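Local coordinates for protein MdcA (Pseudomonas aeruginosa, PDB 5VIT) that forms the alpha subunit of malonate decarboxylase, probably a transferase that swaps the acetyl group on the acyl carrier protein for malonyl, at residues A[167-172]-A[337-342]; A[290-295]-A[310-315]; A[57-62]-A[224-229]; A[61-66]-A[151-156]. All blocks are in the same frame, centred on the assembly; numbering follows the deposited sequence.

Contact 1: A[167-172]-A[337-342]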
loop_
_atom_site.group_PDB
_atom_site.type_symbol
_atom_site.label_atom_id
_atom_site.label_comp_id
_atom_site.label_asym_id
_atom_site.label_seq_id
_atom_site.Cartn_x
_atom_site.Cartn_y
_atom_site.Cartn_z
ATOM N N PRO A 167 -12.033 -26.378 31.402
ATOM C CA PRO A 167 -11.698 -25.271 30.492
ATOM C C PRO A 167 -10.390 -24.596 30.846
ATOM O O PRO A 167 -9.796 -23.955 29.978
ATOM C CB PRO A 167 -12.871 -24.306 30.673
ATOM C CG PRO A 167 -14.019 -25.209 31.006
ATOM C CD PRO A 167 -13.404 -26.241 31.930
ATOM N N SER A 168 -9.955 -24.743 32.099
ATOM C CA SER A 168 -8.727 -24.125 32.571
ATOM C C SER A 168 -7.561 -25.115 32.622
ATOM O O SER A 168 -6.620 -24.904 33.377
ATOM C CB SER A 168 -8.933 -23.509 33.959
ATOM O OG SER A 168 -10.022 -22.602 33.962
ATOM N N THR A 169 -7.631 -26.189 31.835
ATOM C CA THR A 169 -6.518 -27.154 31.746
ATOM C C THR A 169 -5.180 -26.458 31.455
ATOM O O THR A 169 -4.187 -26.661 32.167
ATOM C CB THR A 169 -6.785 -28.204 30.656
ATOM O OG1 THR A 169 -7.929 -28.995 31.015
ATOM C CG2 THR A 169 -5.580 -29.096 30.471
ATOM N N GLU A 170 -5.167 -25.635 30.405
ATOM C CA GLU A 170 -4.048 -24.740 30.120
ATOM C C GLU A 170 -2.663 -25.422 30.149
ATOM O O GLU A 170 -2.421 -26.356 29.384
ATOM C CB GLU A 170 -4.102 -23.545 31.091
ATOM C CG GLU A 170 -5.311 -22.643 30.782
ATOM C CD GLU A 170 -5.528 -21.486 31.754
ATOM O OE1 GLU A 170 -4.565 -20.758 32.077
ATOM O OE2 GLU A 170 -6.692 -21.292 32.183
ATOM N N ASP A 171 -1.769 -24.958 31.021
ATOM C CA ASP A 171 -0.393 -25.440 31.004
ATOM C C ASP A 171 -0.187 -26.701 31.833
ATOM O O ASP A 171 0.870 -27.346 31.740
ATOM C CB ASP A 171 0.623 -24.399 31.519
ATOM C CG ASP A 171 0.263 -22.951 31.182
ATOM O OD1 ASP A 171 -0.917 -22.595 30.976
ATOM O OD2 ASP A 171 1.231 -22.179 30.973
ATOM N N THR A 172 -1.180 -27.027 32.650
ATOM C CA THR A 172 -1.028 -28.015 33.717
ATOM C C THR A 172 -0.446 -29.372 33.259
ATOM O O THR A 172 0.542 -29.824 33.844
ATOM C CB THR A 172 -2.380 -28.247 34.442
ATOM O OG1 THR A 172 -2.891 -26.988 34.898
ATOM C CG2 THR A 172 -2.200 -29.174 35.626
ATOM N N LEU A 337 -15.063 -27.527 27.780
ATOM C CA LEU A 337 -13.840 -27.271 27.041
ATOM C C LEU A 337 -12.654 -28.063 27.584
ATOM O O LEU A 337 -12.501 -28.210 28.798
ATOM C CB LEU A 337 -13.531 -25.765 27.079
ATOM C CG LEU A 337 -12.222 -25.289 26.478
ATOM C CD1 LEU A 337 -12.379 -25.308 24.981
ATOM C CD2 LEU A 337 -11.857 -23.899 27.008
ATOM N N ARG A 338 -11.829 -28.586 26.677
ATOM C CA ARG A 338 -10.490 -29.055 27.036
ATOM C C ARG A 338 -9.427 -28.207 26.322
ATOM O O ARG A 338 -9.052 -28.454 25.174
ATOM C CB ARG A 338 -10.311 -30.540 26.707
ATOM C CG ARG A 338 -8.851 -31.025 26.663
ATOM C CD ARG A 338 -8.318 -31.613 27.959
ATOM N NE ARG A 338 -6.952 -32.108 27.757
ATOM C CZ ARG A 338 -6.220 -32.727 28.683
ATOM N NH1 ARG A 338 -6.718 -32.940 29.894
ATOM N NH2 ARG A 338 -4.988 -33.136 28.398
ATOM N N SER A 339 -8.955 -27.193 27.022
ATOM C CA SER A 339 -7.854 -26.383 26.532
ATOM C C SER A 339 -6.575 -27.173 26.704
ATOM O O SER A 339 -6.553 -28.157 27.434
ATOM C CB SER A 339 -7.775 -25.065 27.302
ATOM O OG SER A 339 -7.571 -25.325 28.685
ATOM N N ASN A 340 -5.503 -26.717 26.068
ATOM C CA ASN A 340 -4.191 -27.341 26.224
ATOM C C ASN A 340 -3.151 -26.397 25.661
ATOM O O ASN A 340 -3.033 -26.285 24.436
ATOM C CB ASN A 340 -4.142 -28.708 25.509
ATOM C CG ASN A 340 -2.883 -29.502 25.831
ATOM O OD1 ASN A 340 -1.802 -28.936 26.027
ATOM N ND2 ASN A 340 -3.016 -30.821 25.876
ATOM N N ARG A 341 -2.402 -25.716 26.527
ATOM C CA ARG A 341 -1.582 -24.605 26.049
ATOM C C ARG A 341 -0.449 -25.151 25.197
ATOM O O ARG A 341 -0.218 -24.675 24.069
ATOM C CB ARG A 341 -1.047 -23.745 27.197
ATOM C CG ARG A 341 -0.176 -22.603 26.706
ATOM C CD ARG A 341 -0.302 -21.361 27.603
ATOM N NE ARG A 341 -1.537 -20.606 27.355
ATOM C CZ ARG A 341 -2.520 -20.428 28.241
ATOM N NH1 ARG A 341 -2.449 -20.952 29.459
ATOM N NH2 ARG A 341 -3.592 -19.725 27.902
ATOM N N MET A 342 0.212 -26.185 25.708
ATOM C CA MET A 342 1.242 -26.884 24.924
ATOM C C MET A 342 0.751 -27.355 23.553
ATOM O O MET A 342 1.395 -27.098 22.531
ATOM C CB MET A 342 1.781 -28.083 25.689
ATOM C CG MET A 342 2.742 -28.949 24.856
ATOM S SD MET A 342 3.786 -29.981 25.924
ATOM C CE MET A 342 4.015 -31.451 24.934
HETATM O O HOH W 1 -0.578 -27.797 28.174
#
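Ser339 OG donates to Pro167 O at 2.9 Å and accepts from Glu170 N at 3.0 Å along a nearly straight N-H (170°). With chi1 at 60°, OG stands between its own backbone N and carbonyl carbon. This buried part is the close one: Pro167 CB packs 3.8 Å from Leu337 CD2, and the backbone of Arg341 donates to Glu170 O, N to O 2.9 Å. The Arg341 side chain runs alongside those of Asp171 and Glu170, and NH1 forms a salt bridge with Asp171 OD1 at 2.7 Å, close to the guanidinium plane. The second bridge, from NH1 to Glu170 OE1, is weak; that oxygen also accepts the backbone N of Gln60 and of Lys61. Arg341 NE is hydrogen-bonded to a bound malonate. At the partly exposed edge the fit is looser: Thr169 CG2 lies 4.1 Å from Arg338 NH1, over one guanidinium face, while NH1 pairs with Asp204. At the helix start a water donates to Glu170 O and Asn340 OD1, which also caps Phe343 N, and accepts Met342 N. The contact ties the loop between strand 163-164 and helix 172-180 to helix 341-350, with helix 319-323 against Pro167 and Leu337.

Contact 2: A[290-295]-A[310-315]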
loop_
_atom_site.group_PDB
_atom_site.type_symbol
_atom_site.label_atom_id
_atom_site.label_comp_id
_atom_site.label_asym_id
_atom_site.label_seq_id
_atom_site.Cartn_x
_atom_site.Cartn_y
_atom_site.Cartn_z
ATOM N N THR A 290 -6.314 -21.450 16.098
ATOM C CA THR A 290 -5.662 -21.713 17.380
ATOM C C THR A 290 -5.794 -20.409 18.159
ATOM O O THR A 290 -5.138 -19.420 17.839
ATOM C CB THR A 290 -4.175 -22.093 17.236
ATOM O OG1 THR A 290 -3.496 -21.040 16.530
ATOM C CG2 THR A 290 -4.024 -23.396 16.464
ATOM N N LEU A 291 -6.658 -20.400 19.162
ATOM C CA LEU A 291 -7.019 -19.172 19.830
ATOM C C LEU A 291 -7.642 -19.453 21.177
ATOM O O LEU A 291 -8.392 -20.436 21.343
ATOM C CB LEU A 291 -8.012 -18.368 18.973
ATOM C CG LEU A 291 -8.072 -16.853 19.208
ATOM C CD1 LEU A 291 -6.835 -16.200 18.648
ATOM C CD2 LEU A 291 -9.298 -16.261 18.551
ATOM N N ASN A 292 -7.369 -18.587 22.142
ATOM C CA ASN A 292 -8.208 -18.568 23.344
ATOM C C ASN A 292 -9.645 -18.248 22.949
ATOM O O ASN A 292 -9.882 -17.704 21.867
ATOM C CB ASN A 292 -7.678 -17.563 24.352
ATOM C CG ASN A 292 -6.403 -18.033 24.995
ATOM O OD1 ASN A 292 -6.402 -19.012 25.750
ATOM N ND2 ASN A 292 -5.304 -17.348 24.702
ATOM N N PRO A 293 -10.620 -18.615 23.789
ATOM C CA PRO A 293 -11.960 -18.349 23.257
ATOM C C PRO A 293 -12.339 -16.886 23.485
ATOM O O PRO A 293 -13.067 -16.586 24.444
ATOM C CB PRO A 293 -12.856 -19.307 24.056
ATOM C CG PRO A 293 -12.136 -19.470 25.386
ATOM C CD PRO A 293 -10.648 -19.320 25.092
ATOM N N HIS A 294 -11.811 -16.000 22.632
ATOM C CA HIS A 294 -12.040 -14.560 22.742
ATOM C C HIS A 294 -13.529 -14.282 22.715
ATOM O O HIS A 294 -14.201 -14.680 21.762
ATOM C CB HIS A 294 -11.398 -13.776 21.588
ATOM C CG HIS A 294 -9.893 -13.839 21.519
ATOM N ND1 HIS A 294 -9.191 -13.259 20.506
ATOM C CD2 HIS A 294 -8.998 -14.439 22.345
ATOM C CE1 HIS A 294 -7.887 -13.475 20.703
ATOM N NE2 HIS A 294 -7.750 -14.169 21.800
ATOM N N PRO A 295 -14.047 -13.569 23.727
ATOM C CA PRO A 295 -15.443 -13.136 23.580
ATOM C C PRO A 295 -15.660 -12.339 22.270
ATOM O O PRO A 295 -16.740 -12.385 21.679
ATOM C CB PRO A 295 -15.675 -12.279 24.835
ATOM C CG PRO A 295 -14.773 -12.922 25.870
ATOM C CD PRO A 295 -13.514 -13.268 25.071
ATOM N N HIS A 310 -9.145 -24.517 18.370
ATOM C CA HIS A 310 -8.482 -25.195 19.477
ATOM C C HIS A 310 -7.877 -24.145 20.403
ATOM O O HIS A 310 -7.260 -23.184 19.931
ATOM C CB HIS A 310 -7.415 -26.184 18.998
ATOM C CG HIS A 310 -6.808 -26.976 20.118
ATOM N ND1 HIS A 310 -5.645 -26.596 20.751
ATOM C CD2 HIS A 310 -7.235 -28.096 20.750
ATOM C CE1 HIS A 310 -5.367 -27.461 21.717
ATOM N NE2 HIS A 310 -6.315 -28.381 21.735
ATOM N N CYS A 311 -8.047 -24.340 21.712
ATOM C CA CYS A 311 -7.779 -23.291 22.705
ATOM C C CYS A 311 -6.555 -23.504 23.599
ATOM O O CYS A 311 -6.353 -24.583 24.139
ATOM C CB CYS A 311 -9.006 -23.119 23.618
ATOM S SG CYS A 311 -10.524 -22.529 22.810
ATOM N N PHE A 312 -5.761 -22.451 23.792
ATOM C CA PHE A 312 -4.617 -22.529 24.702
ATOM C C PHE A 312 -5.119 -22.675 26.127
ATOM O O PHE A 312 -4.579 -23.448 26.934
ATOM C CB PHE A 312 -3.729 -21.277 24.599
ATOM C CG PHE A 312 -3.304 -20.941 23.199
ATOM C CD1 PHE A 312 -2.127 -21.476 22.667
ATOM C CD2 PHE A 312 -4.067 -20.077 22.414
ATOM C CE1 PHE A 312 -1.725 -21.166 21.387
ATOM C CE2 PHE A 312 -3.672 -19.759 21.118
ATOM C CZ PHE A 312 -2.505 -20.305 20.604
ATOM N N GLY A 313 -6.138 -21.880 26.437
ATOM C CA GLY A 313 -6.740 -21.854 27.749
ATOM C C GLY A 313 -8.177 -21.400 27.618
ATOM O O GLY A 313 -8.818 -21.640 26.582
ATOM N N THR A 314 -8.682 -20.728 28.651
ATOM C CA THR A 314 -10.044 -20.236 28.600
ATOM C C THR A 314 -10.151 -18.811 29.094
ATOM O O THR A 314 -9.336 -18.336 29.891
ATOM C CB THR A 314 -11.019 -21.093 29.431
ATOM O OG1 THR A 314 -12.359 -20.669 29.164
ATOM C CG2 THR A 314 -10.731 -20.952 30.916
ATOM N N GLU A 315 -11.185 -18.144 28.605
ATOM C CA GLU A 315 -11.484 -16.783 28.998
ATOM C C GLU A 315 -12.706 -16.799 29.904
ATOM O O GLU A 315 -13.794 -17.204 29.482
ATOM C CB GLU A 315 -11.706 -15.917 27.755
ATOM C CG GLU A 315 -10.409 -15.523 27.090
ATOM C CD GLU A 315 -9.532 -14.716 28.029
ATOM O OE1 GLU A 315 -10.057 -13.767 28.646
ATOM O OE2 GLU A 315 -8.329 -15.029 28.172
#
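Leu291 N donates to His310 O at 3.0 Å (160°), the backbone bond that carries the parallel pairing of Thr290 with His310 to its end. The same carbonyl takes a C-H...O contact from Thr290 CA, and Leu291 O receives a similar one from Cys311 CA at 3.2 Å. Beyond this point the strands give way to loops, and one side-chain acceptor, Asn292 OD1, takes over. It accepts Gly313 N at 3.0 Å, but the bond is weak, bent to 125°; its stronger partner is Gln60 NE2. The Phe312 side chain crosses that of Asn292 at about a right angle, with ring and amide planes 49° apart, and presents its edge to Asn292 N, with CD2 3.6 Å away. Pro293, the centre of an inverse gamma turn closed by His294 N and Asn292 O, wedges CD against Gly313 O at 3.3 Å and CG against the backbone of Glu315. The buried carboxylate of Glu315 is held at both oxygens: OE1 by Thr227, OE2 by Gln60 and Phe226 N. Gln60 NE2 is thus shared by Asn292 OD1 and Glu315 OE2, which sets OD1 as acceptor and turns ND2 as donor to a bound malonate, probably from the crystallisation liquor.

Contact 3: A[57-62]-A[224-229]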
loop_
_atom_site.group_PDB
_atom_site.type_symbol
_atom_site.label_atom_id
_atom_site.label_comp_id
_atom_site.label_asym_id
_atom_site.label_seq_id
_atom_site.Cartn_x
_atom_site.Cartn_y
_atom_site.Cartn_z
ATOM N N GLY A 57 1.448 -19.660 37.580
ATOM C CA GLY A 57 1.008 -18.495 36.886
ATOM C C GLY A 57 0.971 -19.037 35.466
ATOM O O GLY A 57 1.990 -19.097 34.750
ATOM N N ASN A 58 -0.207 -19.510 35.089
ATOM C CA ASN A 58 -0.531 -19.706 33.692
ATOM C C ASN A 58 -1.050 -18.356 33.200
ATOM O O ASN A 58 -1.129 -17.419 33.985
ATOM C CB ASN A 58 -1.538 -20.848 33.528
ATOM C CG ASN A 58 -0.956 -22.176 33.987
ATOM O OD1 ASN A 58 0.244 -22.260 34.244
ATOM N ND2 ASN A 58 -1.784 -23.211 34.089
ATOM N N ASN A 59 -1.347 -18.228 31.916
ATOM C CA ASN A 59 -1.895 -16.977 31.420
ATOM C C ASN A 59 -3.188 -16.599 32.139
ATOM O O ASN A 59 -3.414 -15.426 32.445
ATOM C CB ASN A 59 -2.154 -17.046 29.917
ATOM C CG ASN A 59 -0.914 -16.791 29.099
ATOM O OD1 ASN A 59 0.116 -16.331 29.612
ATOM N ND2 ASN A 59 -1.012 -17.066 27.804
ATOM N N GLN A 60 -4.026 -17.590 32.424
ATOM C CA GLN A 60 -5.322 -17.315 33.030
ATOM C C GLN A 60 -5.448 -17.953 34.421
ATOM O O GLN A 60 -5.609 -17.253 35.425
ATOM C CB GLN A 60 -6.427 -17.790 32.083
ATOM C CG GLN A 60 -6.415 -17.046 30.736
ATOM C CD GLN A 60 -6.211 -17.951 29.496
ATOM O OE1 GLN A 60 -5.656 -19.056 29.579
ATOM N NE2 GLN A 60 -6.666 -17.464 28.336
ATOM N N LYS A 61 -5.348 -19.275 34.476
ATOM C CA LYS A 61 -5.399 -20.026 35.725
ATOM C C LYS A 61 -4.253 -19.671 36.698
ATOM O O LYS A 61 -3.077 -19.751 36.336
ATOM C CB LYS A 61 -5.363 -21.526 35.398
ATOM C CG LYS A 61 -5.892 -22.439 36.485
ATOM C CD LYS A 61 -4.919 -23.541 36.863
ATOM C CE LYS A 61 -4.572 -24.464 35.698
ATOM N NZ LYS A 61 -5.370 -25.699 35.665
ATOM N N GLN A 62 -4.585 -19.282 37.931
ATOM C CA GLN A 62 -3.561 -19.082 38.965
ATOM C C GLN A 62 -3.781 -20.065 40.114
ATOM O O GLN A 62 -4.906 -20.194 40.618
ATOM C CB GLN A 62 -3.573 -17.647 39.522
ATOM C CG GLN A 62 -3.633 -16.550 38.480
ATOM C CD GLN A 62 -2.437 -16.567 37.550
ATOM O OE1 GLN A 62 -1.286 -16.604 38.000
ATOM N NE2 GLN A 62 -2.702 -16.556 36.241
ATOM N N PRO A 224 -8.920 -12.983 33.079
ATOM C CA PRO A 224 -9.428 -12.960 31.693
ATOM C C PRO A 224 -8.462 -12.234 30.753
ATOM O O PRO A 224 -8.780 -11.170 30.238
ATOM C CB PRO A 224 -10.756 -12.204 31.819
ATOM C CG PRO A 224 -10.545 -11.287 32.997
ATOM C CD PRO A 224 -9.615 -12.022 33.953
ATOM N N LEU A 225 -7.302 -12.831 30.512
ATOM C CA LEU A 225 -6.166 -12.115 29.934
ATOM C C LEU A 225 -6.415 -11.561 28.525
ATOM O O LEU A 225 -5.982 -10.439 28.203
ATOM C CB LEU A 225 -4.936 -13.029 29.916
ATOM C CG LEU A 225 -3.617 -12.337 29.573
ATOM C CD1 LEU A 225 -3.240 -11.302 30.665
ATOM C CD2 LEU A 225 -2.511 -13.376 29.350
ATOM N N PHE A 226 -7.122 -12.331 27.702
ATOM C CA PHE A 226 -7.292 -11.994 26.292
ATOM C C PHE A 226 -8.621 -11.328 25.978
ATOM O O PHE A 226 -8.845 -10.902 24.835
ATOM C CB PHE A 226 -7.141 -13.252 25.431
ATOM C CG PHE A 226 -5.743 -13.788 25.390
ATOM C CD1 PHE A 226 -4.949 -13.584 24.287
ATOM C CD2 PHE A 226 -5.223 -14.498 26.474
ATOM C CE1 PHE A 226 -3.658 -14.082 24.236
ATOM C CE2 PHE A 226 -3.930 -14.997 26.448
ATOM C CZ PHE A 226 -3.142 -14.794 25.327
ATOM N N THR A 227 -9.496 -11.231 26.977
ATOM C CA THR A 227 -10.775 -10.534 26.800
ATOM C C THR A 227 -10.562 -9.035 26.552
ATOM O O THR A 227 -9.884 -8.344 27.318
ATOM C CB THR A 227 -11.726 -10.731 28.028
ATOM O OG1 THR A 227 -12.044 -12.120 28.162
ATOM C CG2 THR A 227 -13.044 -9.969 27.826
ATOM N N ARG A 228 -11.145 -8.543 25.467
ATOM C CA ARG A 228 -11.021 -7.144 25.122
ATOM C C ARG A 228 -12.412 -6.512 25.045
ATOM O O ARG A 228 -13.328 -7.058 24.436
ATOM C CB ARG A 228 -10.248 -6.980 23.794
ATOM C CG ARG A 228 -8.699 -7.163 23.906
ATOM C CD ARG A 228 -8.106 -6.199 24.924
ATOM N NE ARG A 228 -6.672 -6.354 25.209
ATOM C CZ ARG A 228 -6.187 -7.156 26.157
ATOM N NH1 ARG A 228 -7.005 -7.926 26.857
ATOM N NH2 ARG A 228 -4.887 -7.227 26.388
ATOM N N ASP A 229 -12.551 -5.363 25.689
ATOM C CA ASP A 229 -13.780 -4.562 25.707
ATOM C C ASP A 229 -13.951 -3.846 24.366
ATOM O O ASP A 229 -13.184 -2.941 24.057
ATOM C CB ASP A 229 -13.692 -3.553 26.869
ATOM C CG ASP A 229 -14.995 -2.800 27.134
ATOM O OD1 ASP A 229 -15.905 -2.774 26.267
ATOM O OD2 ASP A 229 -15.084 -2.212 28.237
#
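Leu225 and Phe226, the central pair of a type I beta turn from Pro224 to Thr227, pack against Asn59 and Gln60 in the loop that follows strand 52-55 of the parallel sheet. Leu225 extends its side chain, CG anti to the backbone N (chi1 -169°), and lays CD2 against the aliphatic root of Asn59, 3.7 Å from CB. The Asn59 amide slants past the neighbouring phenyl ring: ND2 sits at the ring edge, near its plane and 3.8 Å from Phe226 CE2, with amide and ring planes 52° apart. Gln60 comes in differently, its chain crossing Phe226 at about a right angle and its NE2 lying 3.8 Å from Phe226 CD2. Asn59 ND2 donates to the bound malonate and Gln60 NE2 to Glu315 and Asn292, whereas Gln60 OE1 accepts from Arg341 NH2. Between the two segments the contact is van der Waals; backbone bonds of Gln60 to Glu223 and of Gln62 to Tyr221 join the loops alongside. Gln62 NE2 bonds Asn58 O at 2.9 Å and Gln60 O at 3.1 Å, holding its loop in its curve. Arg228 folds back so that NH1 reaches Leu225 O at 3.0 Å and Thr227 O at 2.9 Å, the latter oxygen lying in the guanidinium plane.

Contact 4: A[61-66]-A[151-156]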
loop_
_atom_site.group_PDB
_atom_site.type_symbol
_atom_site.label_atom_id
_atom_site.label_comp_id
_atom_site.label_asym_id
_atom_site.label_seq_id
_atom_site.Cartn_x
_atom_site.Cartn_y
_atom_site.Cartn_z
ATOM N N LYS A 61 -5.348 -19.275 34.476
ATOM C CA LYS A 61 -5.399 -20.026 35.725
ATOM C C LYS A 61 -4.253 -19.671 36.698
ATOM O O LYS A 61 -3.077 -19.751 36.336
ATOM C CB LYS A 61 -5.363 -21.526 35.398
ATOM C CG LYS A 61 -5.892 -22.439 36.485
ATOM C CD LYS A 61 -4.919 -23.541 36.863
ATOM C CE LYS A 61 -4.572 -24.464 35.698
ATOM N NZ LYS A 61 -5.370 -25.699 35.665
ATOM N N GLN A 62 -4.585 -19.282 37.931
ATOM C CA GLN A 62 -3.561 -19.082 38.965
ATOM C C GLN A 62 -3.781 -20.065 40.114
ATOM O O GLN A 62 -4.906 -20.194 40.618
ATOM C CB GLN A 62 -3.573 -17.647 39.522
ATOM C CG GLN A 62 -3.633 -16.550 38.480
ATOM C CD GLN A 62 -2.437 -16.567 37.550
ATOM O OE1 GLN A 62 -1.286 -16.604 38.000
ATOM N NE2 GLN A 62 -2.702 -16.556 36.241
ATOM N N ALA A 63 -2.720 -20.755 40.531
ATOM C CA ALA A 63 -2.758 -21.519 41.781
ATOM C C ALA A 63 -2.467 -20.573 42.953
ATOM O O ALA A 63 -1.436 -20.689 43.626
ATOM C CB ALA A 63 -1.754 -22.667 41.753
ATOM N N ASP A 64 -3.380 -19.631 43.184
ATOM C CA ASP A 64 -3.093 -18.494 44.054
ATOM C C ASP A 64 -3.147 -18.851 45.551
ATOM O O ASP A 64 -2.528 -18.175 46.376
ATOM C CB ASP A 64 -4.045 -17.335 43.733
ATOM C CG ASP A 64 -5.493 -17.673 44.014
ATOM O OD1 ASP A 64 -6.044 -18.586 43.353
ATOM O OD2 ASP A 64 -6.084 -17.011 44.893
ATOM N N PHE A 65 -3.850 -19.924 45.900
ATOM C CA PHE A 65 -3.792 -20.401 47.273
ATOM C C PHE A 65 -2.378 -20.917 47.563
ATOM O O PHE A 65 -1.750 -20.513 48.543
ATOM C CB PHE A 65 -4.837 -21.484 47.533
ATOM C CG PHE A 65 -4.792 -22.043 48.931
ATOM C CD1 PHE A 65 -4.607 -21.202 50.021
ATOM C CD2 PHE A 65 -4.944 -23.404 49.158
ATOM C CE1 PHE A 65 -4.563 -21.712 51.311
ATOM C CE2 PHE A 65 -4.910 -23.920 50.441
ATOM C CZ PHE A 65 -4.716 -23.073 51.521
ATOM N N LEU A 66 -1.879 -21.792 46.691
ATOM C CA LEU A 66 -0.506 -22.285 46.780
ATOM C C LEU A 66 0.494 -21.138 46.716
ATOM O O LEU A 66 1.496 -21.114 47.434
ATOM C CB LEU A 66 -0.223 -23.286 45.655
ATOM C CG LEU A 66 -1.064 -24.558 45.696
ATOM C CD1 LEU A 66 -0.584 -25.551 44.641
ATOM C CD2 LEU A 66 -1.022 -25.176 47.092
ATOM N N LEU A 151 3.497 -26.782 41.658
ATOM C CA LEU A 151 2.373 -26.224 42.399
ATOM C C LEU A 151 1.297 -25.776 41.413
ATOM O O LEU A 151 1.427 -24.723 40.779
ATOM C CB LEU A 151 2.838 -25.050 43.266
ATOM C CG LEU A 151 4.032 -25.394 44.147
ATOM C CD1 LEU A 151 4.535 -24.172 44.905
ATOM C CD2 LEU A 151 3.661 -26.530 45.086
ATOM N N VAL A 152 0.251 -26.582 41.249
ATOM C CA VAL A 152 -0.708 -26.319 40.179
ATOM C C VAL A 152 -2.134 -26.373 40.711
ATOM O O VAL A 152 -2.356 -26.687 41.880
ATOM C CB VAL A 152 -0.531 -27.313 38.989
ATOM C CG1 VAL A 152 0.897 -27.276 38.452
ATOM C CG2 VAL A 152 -0.924 -28.730 39.368
ATOM N N ALA A 153 -3.101 -26.072 39.850
ATOM C CA ALA A 153 -4.473 -25.883 40.298
ATOM C C ALA A 153 -5.477 -26.637 39.438
ATOM O O ALA A 153 -5.274 -26.809 38.237
ATOM C CB ALA A 153 -4.808 -24.393 40.317
ATOM N N GLY A 154 -6.564 -27.080 40.062
ATOM C CA GLY A 154 -7.659 -27.728 39.357
ATOM C C GLY A 154 -9.004 -27.310 39.933
ATOM O O GLY A 154 -9.058 -26.672 40.989
ATOM N N PHE A 155 -10.092 -27.651 39.244
ATOM C CA PHE A 155 -11.427 -27.428 39.796
ATOM C C PHE A 155 -11.808 -28.489 40.846
ATOM O O PHE A 155 -12.210 -28.157 41.957
ATOM C CB PHE A 155 -12.476 -27.409 38.689
ATOM C CG PHE A 155 -12.575 -26.097 37.966
ATOM C CD1 PHE A 155 -12.098 -25.968 36.662
ATOM C CD2 PHE A 155 -13.161 -24.992 38.580
ATOM C CE1 PHE A 155 -12.192 -24.758 35.973
ATOM C CE2 PHE A 155 -13.258 -23.773 37.902
ATOM C CZ PHE A 155 -12.770 -23.665 36.593
ATOM N N VAL A 156 -11.674 -29.765 40.491
ATOM C CA VAL A 156 -12.150 -30.848 41.342
ATOM C C VAL A 156 -11.135 -31.980 41.441
ATOM O O VAL A 156 -10.535 -32.360 40.436
ATOM C CB VAL A 156 -13.486 -31.439 40.812
ATOM C CG1 VAL A 156 -14.061 -32.448 41.798
ATOM C CG2 VAL A 156 -14.508 -30.335 40.532
#
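Lys61 lays its aliphatic chain over Ala153, CD 3.6 Å from CB, before NZ donates to Ala153 O at 2.8 Å. The chain starts with CG anti to the backbone N (chi1 -159°) and then bends at each later torsion, which curls the ammonium group back onto the strand carbonyl. Next to it the methyls of Ala63 and Ala153 meet, CB to CB 3.8 Å. A turn of chain later Leu66 drops its CD1 onto the strand, 3.7 Å from Leu151 CB and 3.5 Å from Val152 O. These buried groups are set by a second shell. Lys61 NZ is also gripped by Ser168 O and Thr172 OG1, so that three oxygens fix the lysine end. Ala63, centre of an inverse gamma turn and N-cap of helix 64-70, turns the chain from loop to helix, and Gln189 OE1 accepts from Leu66 N. On the strand side, Glu56 OE1 receives Ala153 N. Strand 149-154 adjoins strand 52-55, whose chain continues through helix 64-70 toward strand 81-85 on the other side. The strand order makes this the switch point of the parallel sheet, consistent with a Rossmann-like fold, in which sites often lie where the loops diverge.

The loop 57-62 joins most of the set. Contact 3 shares Lys61 and Gln62 with contact 4, their centres 14 Å apart, and reaches contact 1, at 12 Å between centres, where Asp171 OD1 lies 3.0 Å from Asn58 CG. Contacts 1 and 2 lie closest, centres 9 Å apart, and meet at Asn340 N and Cys311 O, 3.0 Å; along the chain contact 2 is nested inside the loop closed by contact 1. Contacts 2 and 3, centres 10 Å apart, meet where Thr314 O packs 3.2 Å from Gln60 CD. Arg341, Asn292 and Asn59, one each from contacts 1, 2 and 3, come within about 3 Å of bound malonate, probably from the crystallisation liquor but perhaps marking a substrate pocket.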